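Local coordinates for Rbsd/fucu transport protein family protein (Streptococcus pneumoniae, PDB 4A34) that probably interconverts the alpha and beta anomers of L-fucose, a sugar it binds, at residues 24-38 against 110-122. Numbering follows the deposited sequence.
Sequences DEIVLADANYPSASC and DFYERSKKAYAIV. With FUL (beta-L-fucopyranose), chain B.
V27 and I121 are neighbours on parallel strands 25-29 and 120-122, whose axes approach to 4.8 Å at 20° inside the mixed sheet of the RbsD/FucU fold, with helix 110-116 packed across the face that carries both. Three backbone bonds alternate between the strands: V27 N to A120 O, V122 N to V27 O (2.9 Å) and A29 N to V122 O. On the helix-covered face, V27 CG2 touches A118 CB and S115 CB, both at 3.8 Å, while I121 CG2 reaches A29 CB and I121 CD1 reaches C38 CB. On the other face L28 CD2 meets V122 CG1, and helix 50-60 packs over both. Y33 CG, anti to the backbone N (chi1 -168°), carries the ring beneath the helix, where Y33 OH donates to S115 OG (2.7 Å), which in turn donates to Y112 O. The Y33 and Y112 rings meet obliquely, planes 69° apart, their CE1 atoms separated by 3.6 Å. At the start of strand 25-29, R114 NH1 makes a salt bridge with E25, whose OE2 also pairs with K136. Turn and helix line the fucose pocket: D30 OD2 accepts from fucose O3 (2.7 Å), and Y112 OH, also bonded to R108, hydrogen-bonds the anomeric hydroxyl O1 (2.9 Å).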
loop_
_atom_site.group_PDB
_atom_site.type_symbol
_atom_site.label_atom_id
_atom_site.label_comp_id
_atom_site.label_asym_id
_atom_site.label_seq_id
_atom_site.Cartn_x
_atom_site.Cartn_y
_atom_site.Cartn_z
ATOM N N ASP I 24 -13.101 13.238 21.261
ATOM C CA ASP I 24 -13.332 12.243 20.219
ATOM C C ASP I 24 -14.651 11.536 20.461
ATOM O O ASP I 24 -15.052 11.334 21.608
ATOM C CB ASP I 24 -12.203 11.213 20.174
ATOM C CG ASP I 24 -10.968 11.725 19.470
ATOM O OD1 ASP I 24 -11.088 12.576 18.560
ATOM O OD2 ASP I 24 -9.871 11.253 19.827
ATOM N N GLU I 25 -15.322 11.168 19.375
ATOM C CA GLU I 25 -16.589 10.445 19.455
ATOM C C GLU I 25 -16.484 9.067 18.804
ATOM O O GLU I 25 -15.647 8.844 17.929
ATOM C CB GLU I 25 -17.715 11.260 18.820
ATOM C CG GLU I 25 -18.021 12.553 19.563
ATOM C CD GLU I 25 -18.951 13.483 18.806
ATOM O OE1 GLU I 25 -19.726 13.012 17.949
ATOM O OE2 GLU I 25 -18.911 14.697 19.070
ATOM N N ILE I 26 -17.326 8.145 19.264
ATOM C CA ILE I 26 -17.394 6.799 18.703
ATOM C C ILE I 26 -18.840 6.341 18.630
ATOM O O ILE I 26 -19.599 6.527 19.578
ATOM C CB ILE I 26 -16.534 5.763 19.495
ATOM C CG1 ILE I 26 -16.675 4.366 18.863
ATOM C CG2 ILE I 26 -16.886 5.783 20.982
ATOM C CD1 ILE I 26 -15.828 3.307 19.460
ATOM N N VAL I 27 -19.200 5.737 17.502
ATOM C CA VAL I 27 -20.570 5.327 17.241
ATOM C C VAL I 27 -20.728 3.832 17.431
ATOM O O VAL I 27 -19.990 3.036 16.847
ATOM C CB VAL I 27 -21.024 5.710 15.815
ATOM C CG1 VAL I 27 -22.474 5.339 15.598
ATOM C CG2 VAL I 27 -20.832 7.201 15.566
ATOM N N LEU I 28 -21.695 3.454 18.258
ATOM C CA LEU I 28 -22.047 2.059 18.404
ATOM C C LEU I 28 -23.226 1.846 17.475
ATOM O O LEU I 28 -24.359 2.219 17.785
ATOM C CB LEU I 28 -22.377 1.725 19.867
ATOM C CG LEU I 28 -21.359 2.184 20.933
ATOM C CD1 LEU I 28 -21.810 1.863 22.362
ATOM C CD2 LEU I 28 -19.972 1.598 20.695
ATOM N N ALA I 29 -22.948 1.283 16.305
ATOM C CA ALA I 29 -23.957 1.164 15.265
ATOM C C ALA I 29 -24.698 -0.165 15.333
ATOM O O ALA I 29 -24.091 -1.205 15.596
ATOM C CB ALA I 29 -23.320 1.345 13.908
ATOM N N ASP I 30 -26.005 -0.135 15.083
ATOM C CA ASP I 30 -26.788 -1.363 15.071
ATOM C C ASP I 30 -26.728 -2.055 13.711
ATOM O O ASP I 30 -26.276 -1.469 12.732
ATOM C CB ASP I 30 -28.233 -1.128 15.551
ATOM C CG ASP I 30 -29.081 -0.282 14.586
ATOM O OD1 ASP I 30 -28.952 -0.398 13.341
ATOM O OD2 ASP I 30 -29.922 0.489 15.096
ATOM N N ALA I 31 -27.208 -3.295 13.658
ATOM C CA ALA I 31 -27.047 -4.156 12.486
ATOM C C ALA I 31 -27.559 -3.544 11.193
ATOM O O ALA I 31 -27.024 -3.820 10.128
ATOM C CB ALA I 31 -27.710 -5.499 12.725
ATOM N N ASN I 32 -28.595 -2.717 11.298
ATOM C CA ASN I 32 -29.231 -2.112 10.132
ATOM C C ASN I 32 -28.559 -0.815 9.698
ATOM O O ASN I 32 -28.873 -0.268 8.638
ATOM C CB ASN I 32 -30.710 -1.855 10.420
ATOM C CG ASN I 32 -31.525 -3.129 10.466
ATOM O OD1 ASN I 32 -31.894 -3.686 9.427
ATOM N ND2 ASN I 32 -31.823 -3.594 11.677
ATOM N N TYR I 33 -27.635 -0.325 10.519
ATOM C CA TYR I 33 -26.995 0.968 10.286
ATOM C C TYR I 33 -26.050 0.950 9.064
ATOM O O TYR I 33 -25.496 -0.099 8.732
ATOM C CB TYR I 33 -26.272 1.432 11.560
ATOM C CG TYR I 33 -25.839 2.870 11.488
ATOM C CD1 TYR I 33 -26.746 3.905 11.735
ATOM C CD2 TYR I 33 -24.531 3.202 11.126
ATOM C CE1 TYR I 33 -26.356 5.223 11.630
ATOM C CE2 TYR I 33 -24.134 4.521 11.015
ATOM C CZ TYR I 33 -25.044 5.526 11.270
ATOM O OH TYR I 33 -24.636 6.830 11.163
ATOM N N PRO I 34 -25.888 2.100 8.366
ATOM C CA PRO I 34 -24.895 2.171 7.281
ATOM C C PRO I 34 -23.454 2.371 7.772
ATOM O O PRO I 34 -22.779 3.319 7.364
ATOM C CB PRO I 34 -25.362 3.379 6.461
ATOM C CG PRO I 34 -26.128 4.209 7.426
ATOM C CD PRO I 34 -26.804 3.256 8.340
ATOM N N SER I 35 -22.986 1.467 8.629
ATOM C CA SER I 35 -21.703 1.635 9.318
ATOM C C SER I 35 -20.566 1.780 8.329
ATOM O O SER I 35 -19.783 2.721 8.417
ATOM C CB SER I 35 -21.423 0.450 10.243
ATOM O OG SER I 35 -22.631 -0.091 10.737
ATOM N N ALA I 36 -20.493 0.848 7.382
ATOM C CA ALA I 36 -19.364 0.770 6.460
ATOM C C ALA I 36 -19.256 2.001 5.558
ATOM O O ALA I 36 -18.157 2.492 5.303
ATOM C CB ALA I 36 -19.429 -0.504 5.642
ATOM N N SER I 37 -20.394 2.518 5.102
ATOM C CA SER I 37 -20.373 3.693 4.235
ATOM C C SER I 37 -20.135 5.036 4.961
ATOM O O SER I 37 -19.604 5.967 4.368
ATOM C CB SER I 37 -21.610 3.737 3.335
ATOM O OG SER I 37 -22.771 4.070 4.061
ATOM N N CYS I 38 -20.503 5.128 6.238
ATOM C CA CYS I 38 -20.290 6.364 7.018
ATOM C C CYS I 38 -18.921 6.477 7.731
ATOM O O CYS I 38 -18.477 7.581 8.080
ATOM C CB CYS I 38 -21.412 6.543 8.050
ATOM S SG CYS I 38 -23.068 6.798 7.341
ATOM N N ASP I 110 -29.224 13.921 10.545
ATOM C CA ASP I 110 -28.173 14.574 11.342
ATOM C C ASP I 110 -27.242 13.565 12.004
ATOM O O ASP I 110 -26.035 13.798 12.120
ATOM C CB ASP I 110 -28.780 15.467 12.437
ATOM C CG ASP I 110 -29.533 16.676 11.881
ATOM O OD1 ASP I 110 -29.386 17.012 10.686
ATOM O OD2 ASP I 110 -30.282 17.297 12.662
ATOM N N PHE I 111 -27.828 12.457 12.454
ATOM C CA PHE I 111 -27.105 11.363 13.073
ATOM C C PHE I 111 -26.061 10.806 12.120
ATOM O O PHE I 111 -24.929 10.539 12.529
ATOM C CB PHE I 111 -28.072 10.250 13.496
ATOM C CG PHE I 111 -27.484 9.294 14.497
ATOM C CD1 PHE I 111 -26.660 8.248 14.082
ATOM C CD2 PHE I 111 -27.731 9.456 15.855
ATOM C CE1 PHE I 111 -26.102 7.376 15.005
ATOM C CE2 PHE I 111 -27.178 8.594 16.786
ATOM C CZ PHE I 111 -26.365 7.549 16.363
ATOM N N TYR I 112 -26.449 10.641 10.854
ATOM C CA TYR I 112 -25.553 10.139 9.810
ATOM C C TYR I 112 -24.331 11.037 9.680
ATOM O O TYR I 112 -23.192 10.567 9.750
ATOM C CB TYR I 112 -26.272 10.041 8.458
ATOM C CG TYR I 112 -27.305 8.923 8.328
ATOM C CD1 TYR I 112 -27.355 7.856 9.240
ATOM C CD2 TYR I 112 -28.205 8.912 7.260
ATOM C CE1 TYR I 112 -28.300 6.823 9.100
ATOM C CE2 TYR I 112 -29.155 7.879 7.113
ATOM C CZ TYR I 112 -29.197 6.842 8.036
ATOM O OH TYR I 112 -30.129 5.832 7.888
ATOM N N GLU I 113 -24.577 12.334 9.519
ATOM C CA GLU I 113 -23.508 13.312 9.356
ATOM C C GLU I 113 -22.540 13.388 10.550
ATOM O O GLU I 113 -21.324 13.442 10.360
ATOM C CB GLU I 113 -24.078 14.693 8.988
ATOM C CG GLU I 113 -24.858 14.746 7.653
ATOM C CD GLU I 113 -24.018 14.352 6.436
ATOM O OE1 GLU I 113 -22.821 14.711 6.384
ATOM O OE2 GLU I 113 -24.561 13.674 5.531
ATOM N N ARG I 114 -23.059 13.371 11.774
ATOM C CA ARG I 114 -22.162 13.349 12.935
ATOM C C ARG I 114 -21.335 12.049 12.996
ATOM O O ARG I 114 -20.161 12.071 13.376
ATOM C CB ARG I 114 -22.896 13.604 14.256
ATOM C CG ARG I 114 -22.005 14.338 15.263
ATOM C CD ARG I 114 -22.313 13.953 16.690
ATOM N NE ARG I 114 -23.148 14.925 17.384
ATOM C CZ ARG I 114 -22.829 15.508 18.537
ATOM N NH1 ARG I 114 -21.690 15.223 19.140
ATOM N NH2 ARG I 114 -23.656 16.380 19.093
ATOM N N SER I 115 -21.939 10.933 12.589
ATOM C CA SER I 115 -21.229 9.654 12.530
ATOM C C SER I 115 -20.059 9.642 11.527
ATOM O O SER I 115 -19.110 8.885 11.697
ATOM C CB SER I 115 -22.191 8.499 12.252
ATOM O OG SER I 115 -22.398 8.325 10.866
ATOM N N LYS I 116 -20.131 10.482 10.496
ATOM C CA LYS I 116 -19.050 10.595 9.510
ATOM C C LYS I 116 -17.855 11.348 10.091
ATOM O O LYS I 116 -16.720 11.157 9.654
ATOM C CB LYS I 116 -19.531 11.280 8.234
ATOM C CG LYS I 116 -20.633 10.551 7.499
ATOM C CD LYS I 116 -20.982 11.237 6.178
ATOM C CE LYS I 116 -22.051 10.457 5.438
ATOM N NZ LYS I 116 -22.751 11.280 4.432
ATOM N N LYS I 117 -18.130 12.191 11.085
ATOM C CA LYS I 117 -17.102 12.986 11.758
ATOM C C LYS I 117 -16.589 12.308 13.021
ATOM O O LYS I 117 -15.688 12.821 13.680
ATOM C CB LYS I 117 -17.636 14.382 12.103
ATOM C CG LYS I 117 -17.273 15.471 11.084
ATOM C CD LYS I 117 -18.473 15.987 10.295
ATOM C CE LYS I 117 -19.160 17.157 11.001
ATOM N NZ LYS I 117 -20.400 17.590 10.275
ATOM N N ALA I 118 -17.175 11.165 13.368
ATOM C CA ALA I 118 -16.745 10.421 14.544
ATOM C C ALA I 118 -15.436 9.718 14.236
ATOM O O ALA I 118 -15.132 9.445 13.066
ATOM C CB ALA I 118 -17.802 9.429 14.977
ATOM N N TYR I 119 -14.665 9.433 15.284
ATOM C CA TYR I 119 -13.378 8.782 15.117
ATOM C C TYR I 119 -13.554 7.370 14.594
ATOM O O TYR I 119 -12.786 6.923 13.753
ATOM C CB TYR I 119 -12.576 8.777 16.416
ATOM C CG TYR I 119 -11.172 8.252 16.255
ATOM C CD1 TYR I 119 -10.223 8.947 15.506
ATOM C CD2 TYR I 119 -10.786 7.055 16.841
ATOM C CE1 TYR I 119 -8.921 8.468 15.362
ATOM C CE2 TYR I 119 -9.490 6.573 16.706
ATOM C CZ TYR I 119 -8.565 7.281 15.963
ATOM O OH TYR I 119 -7.281 6.791 15.826
ATOM N N ALA I 120 -14.571 6.674 15.085
ATOM C CA ALA I 120 -14.838 5.322 14.631
ATOM C C ALA I 120 -16.295 4.922 14.797
ATOM O O ALA I 120 -17.006 5.386 15.711
ATOM C CB ALA I 120 -13.941 4.330 15.349
ATOM N N ILE I 121 -16.729 4.054 13.892
ATOM C CA ILE I 121 -18.002 3.388 14.038
ATOM C C ILE I 121 -17.719 1.908 14.235
ATOM O O ILE I 121 -16.923 1.311 13.493
ATOM C CB ILE I 121 -18.906 3.603 12.805
ATOM C CG1 ILE I 121 -19.124 5.108 12.551
ATOM C CG2 ILE I 121 -20.218 2.820 12.966
ATOM C CD1 ILE I 121 -20.054 5.440 11.400
ATOM N N VAL I 122 -18.346 1.331 15.254
ATOM C CA VAL I 122 -18.368 -0.121 15.413
ATOM C C VAL I 122 -19.725 -0.693 14.988
ATOM O O VAL I 122 -20.762 -0.322 15.524
ATOM C CB VAL I 122 -17.958 -0.579 16.853
ATOM C CG1 VAL I 122 -18.449 0.376 17.894
ATOM C CG2 VAL I 122 -18.436 -1.986 17.146
HETATM C C1 FUL B . -31.350 3.184 10.314
HETATM C C2 FUL B . -30.980 2.100 11.335
HETATM O O2 FUL B . -29.733 2.345 11.944
HETATM C C3 FUL B . -32.060 2.099 12.414
HETATM O O3 FUL B . -31.836 1.085 13.355
HETATM C C4 FUL B . -33.428 1.906 11.784
HETATM O O4 FUL B . -33.440 0.659 11.140
HETATM C C5 FUL B . -33.651 3.002 10.750
HETATM C C6 FUL B . -35.049 2.922 10.150
HETATM O O5 FUL B . -32.627 2.891 9.766
HETATM O O1 FUL B . -30.405 3.281 9.279
HETATM O O HOH W 1 -18.847 12.758 15.300
#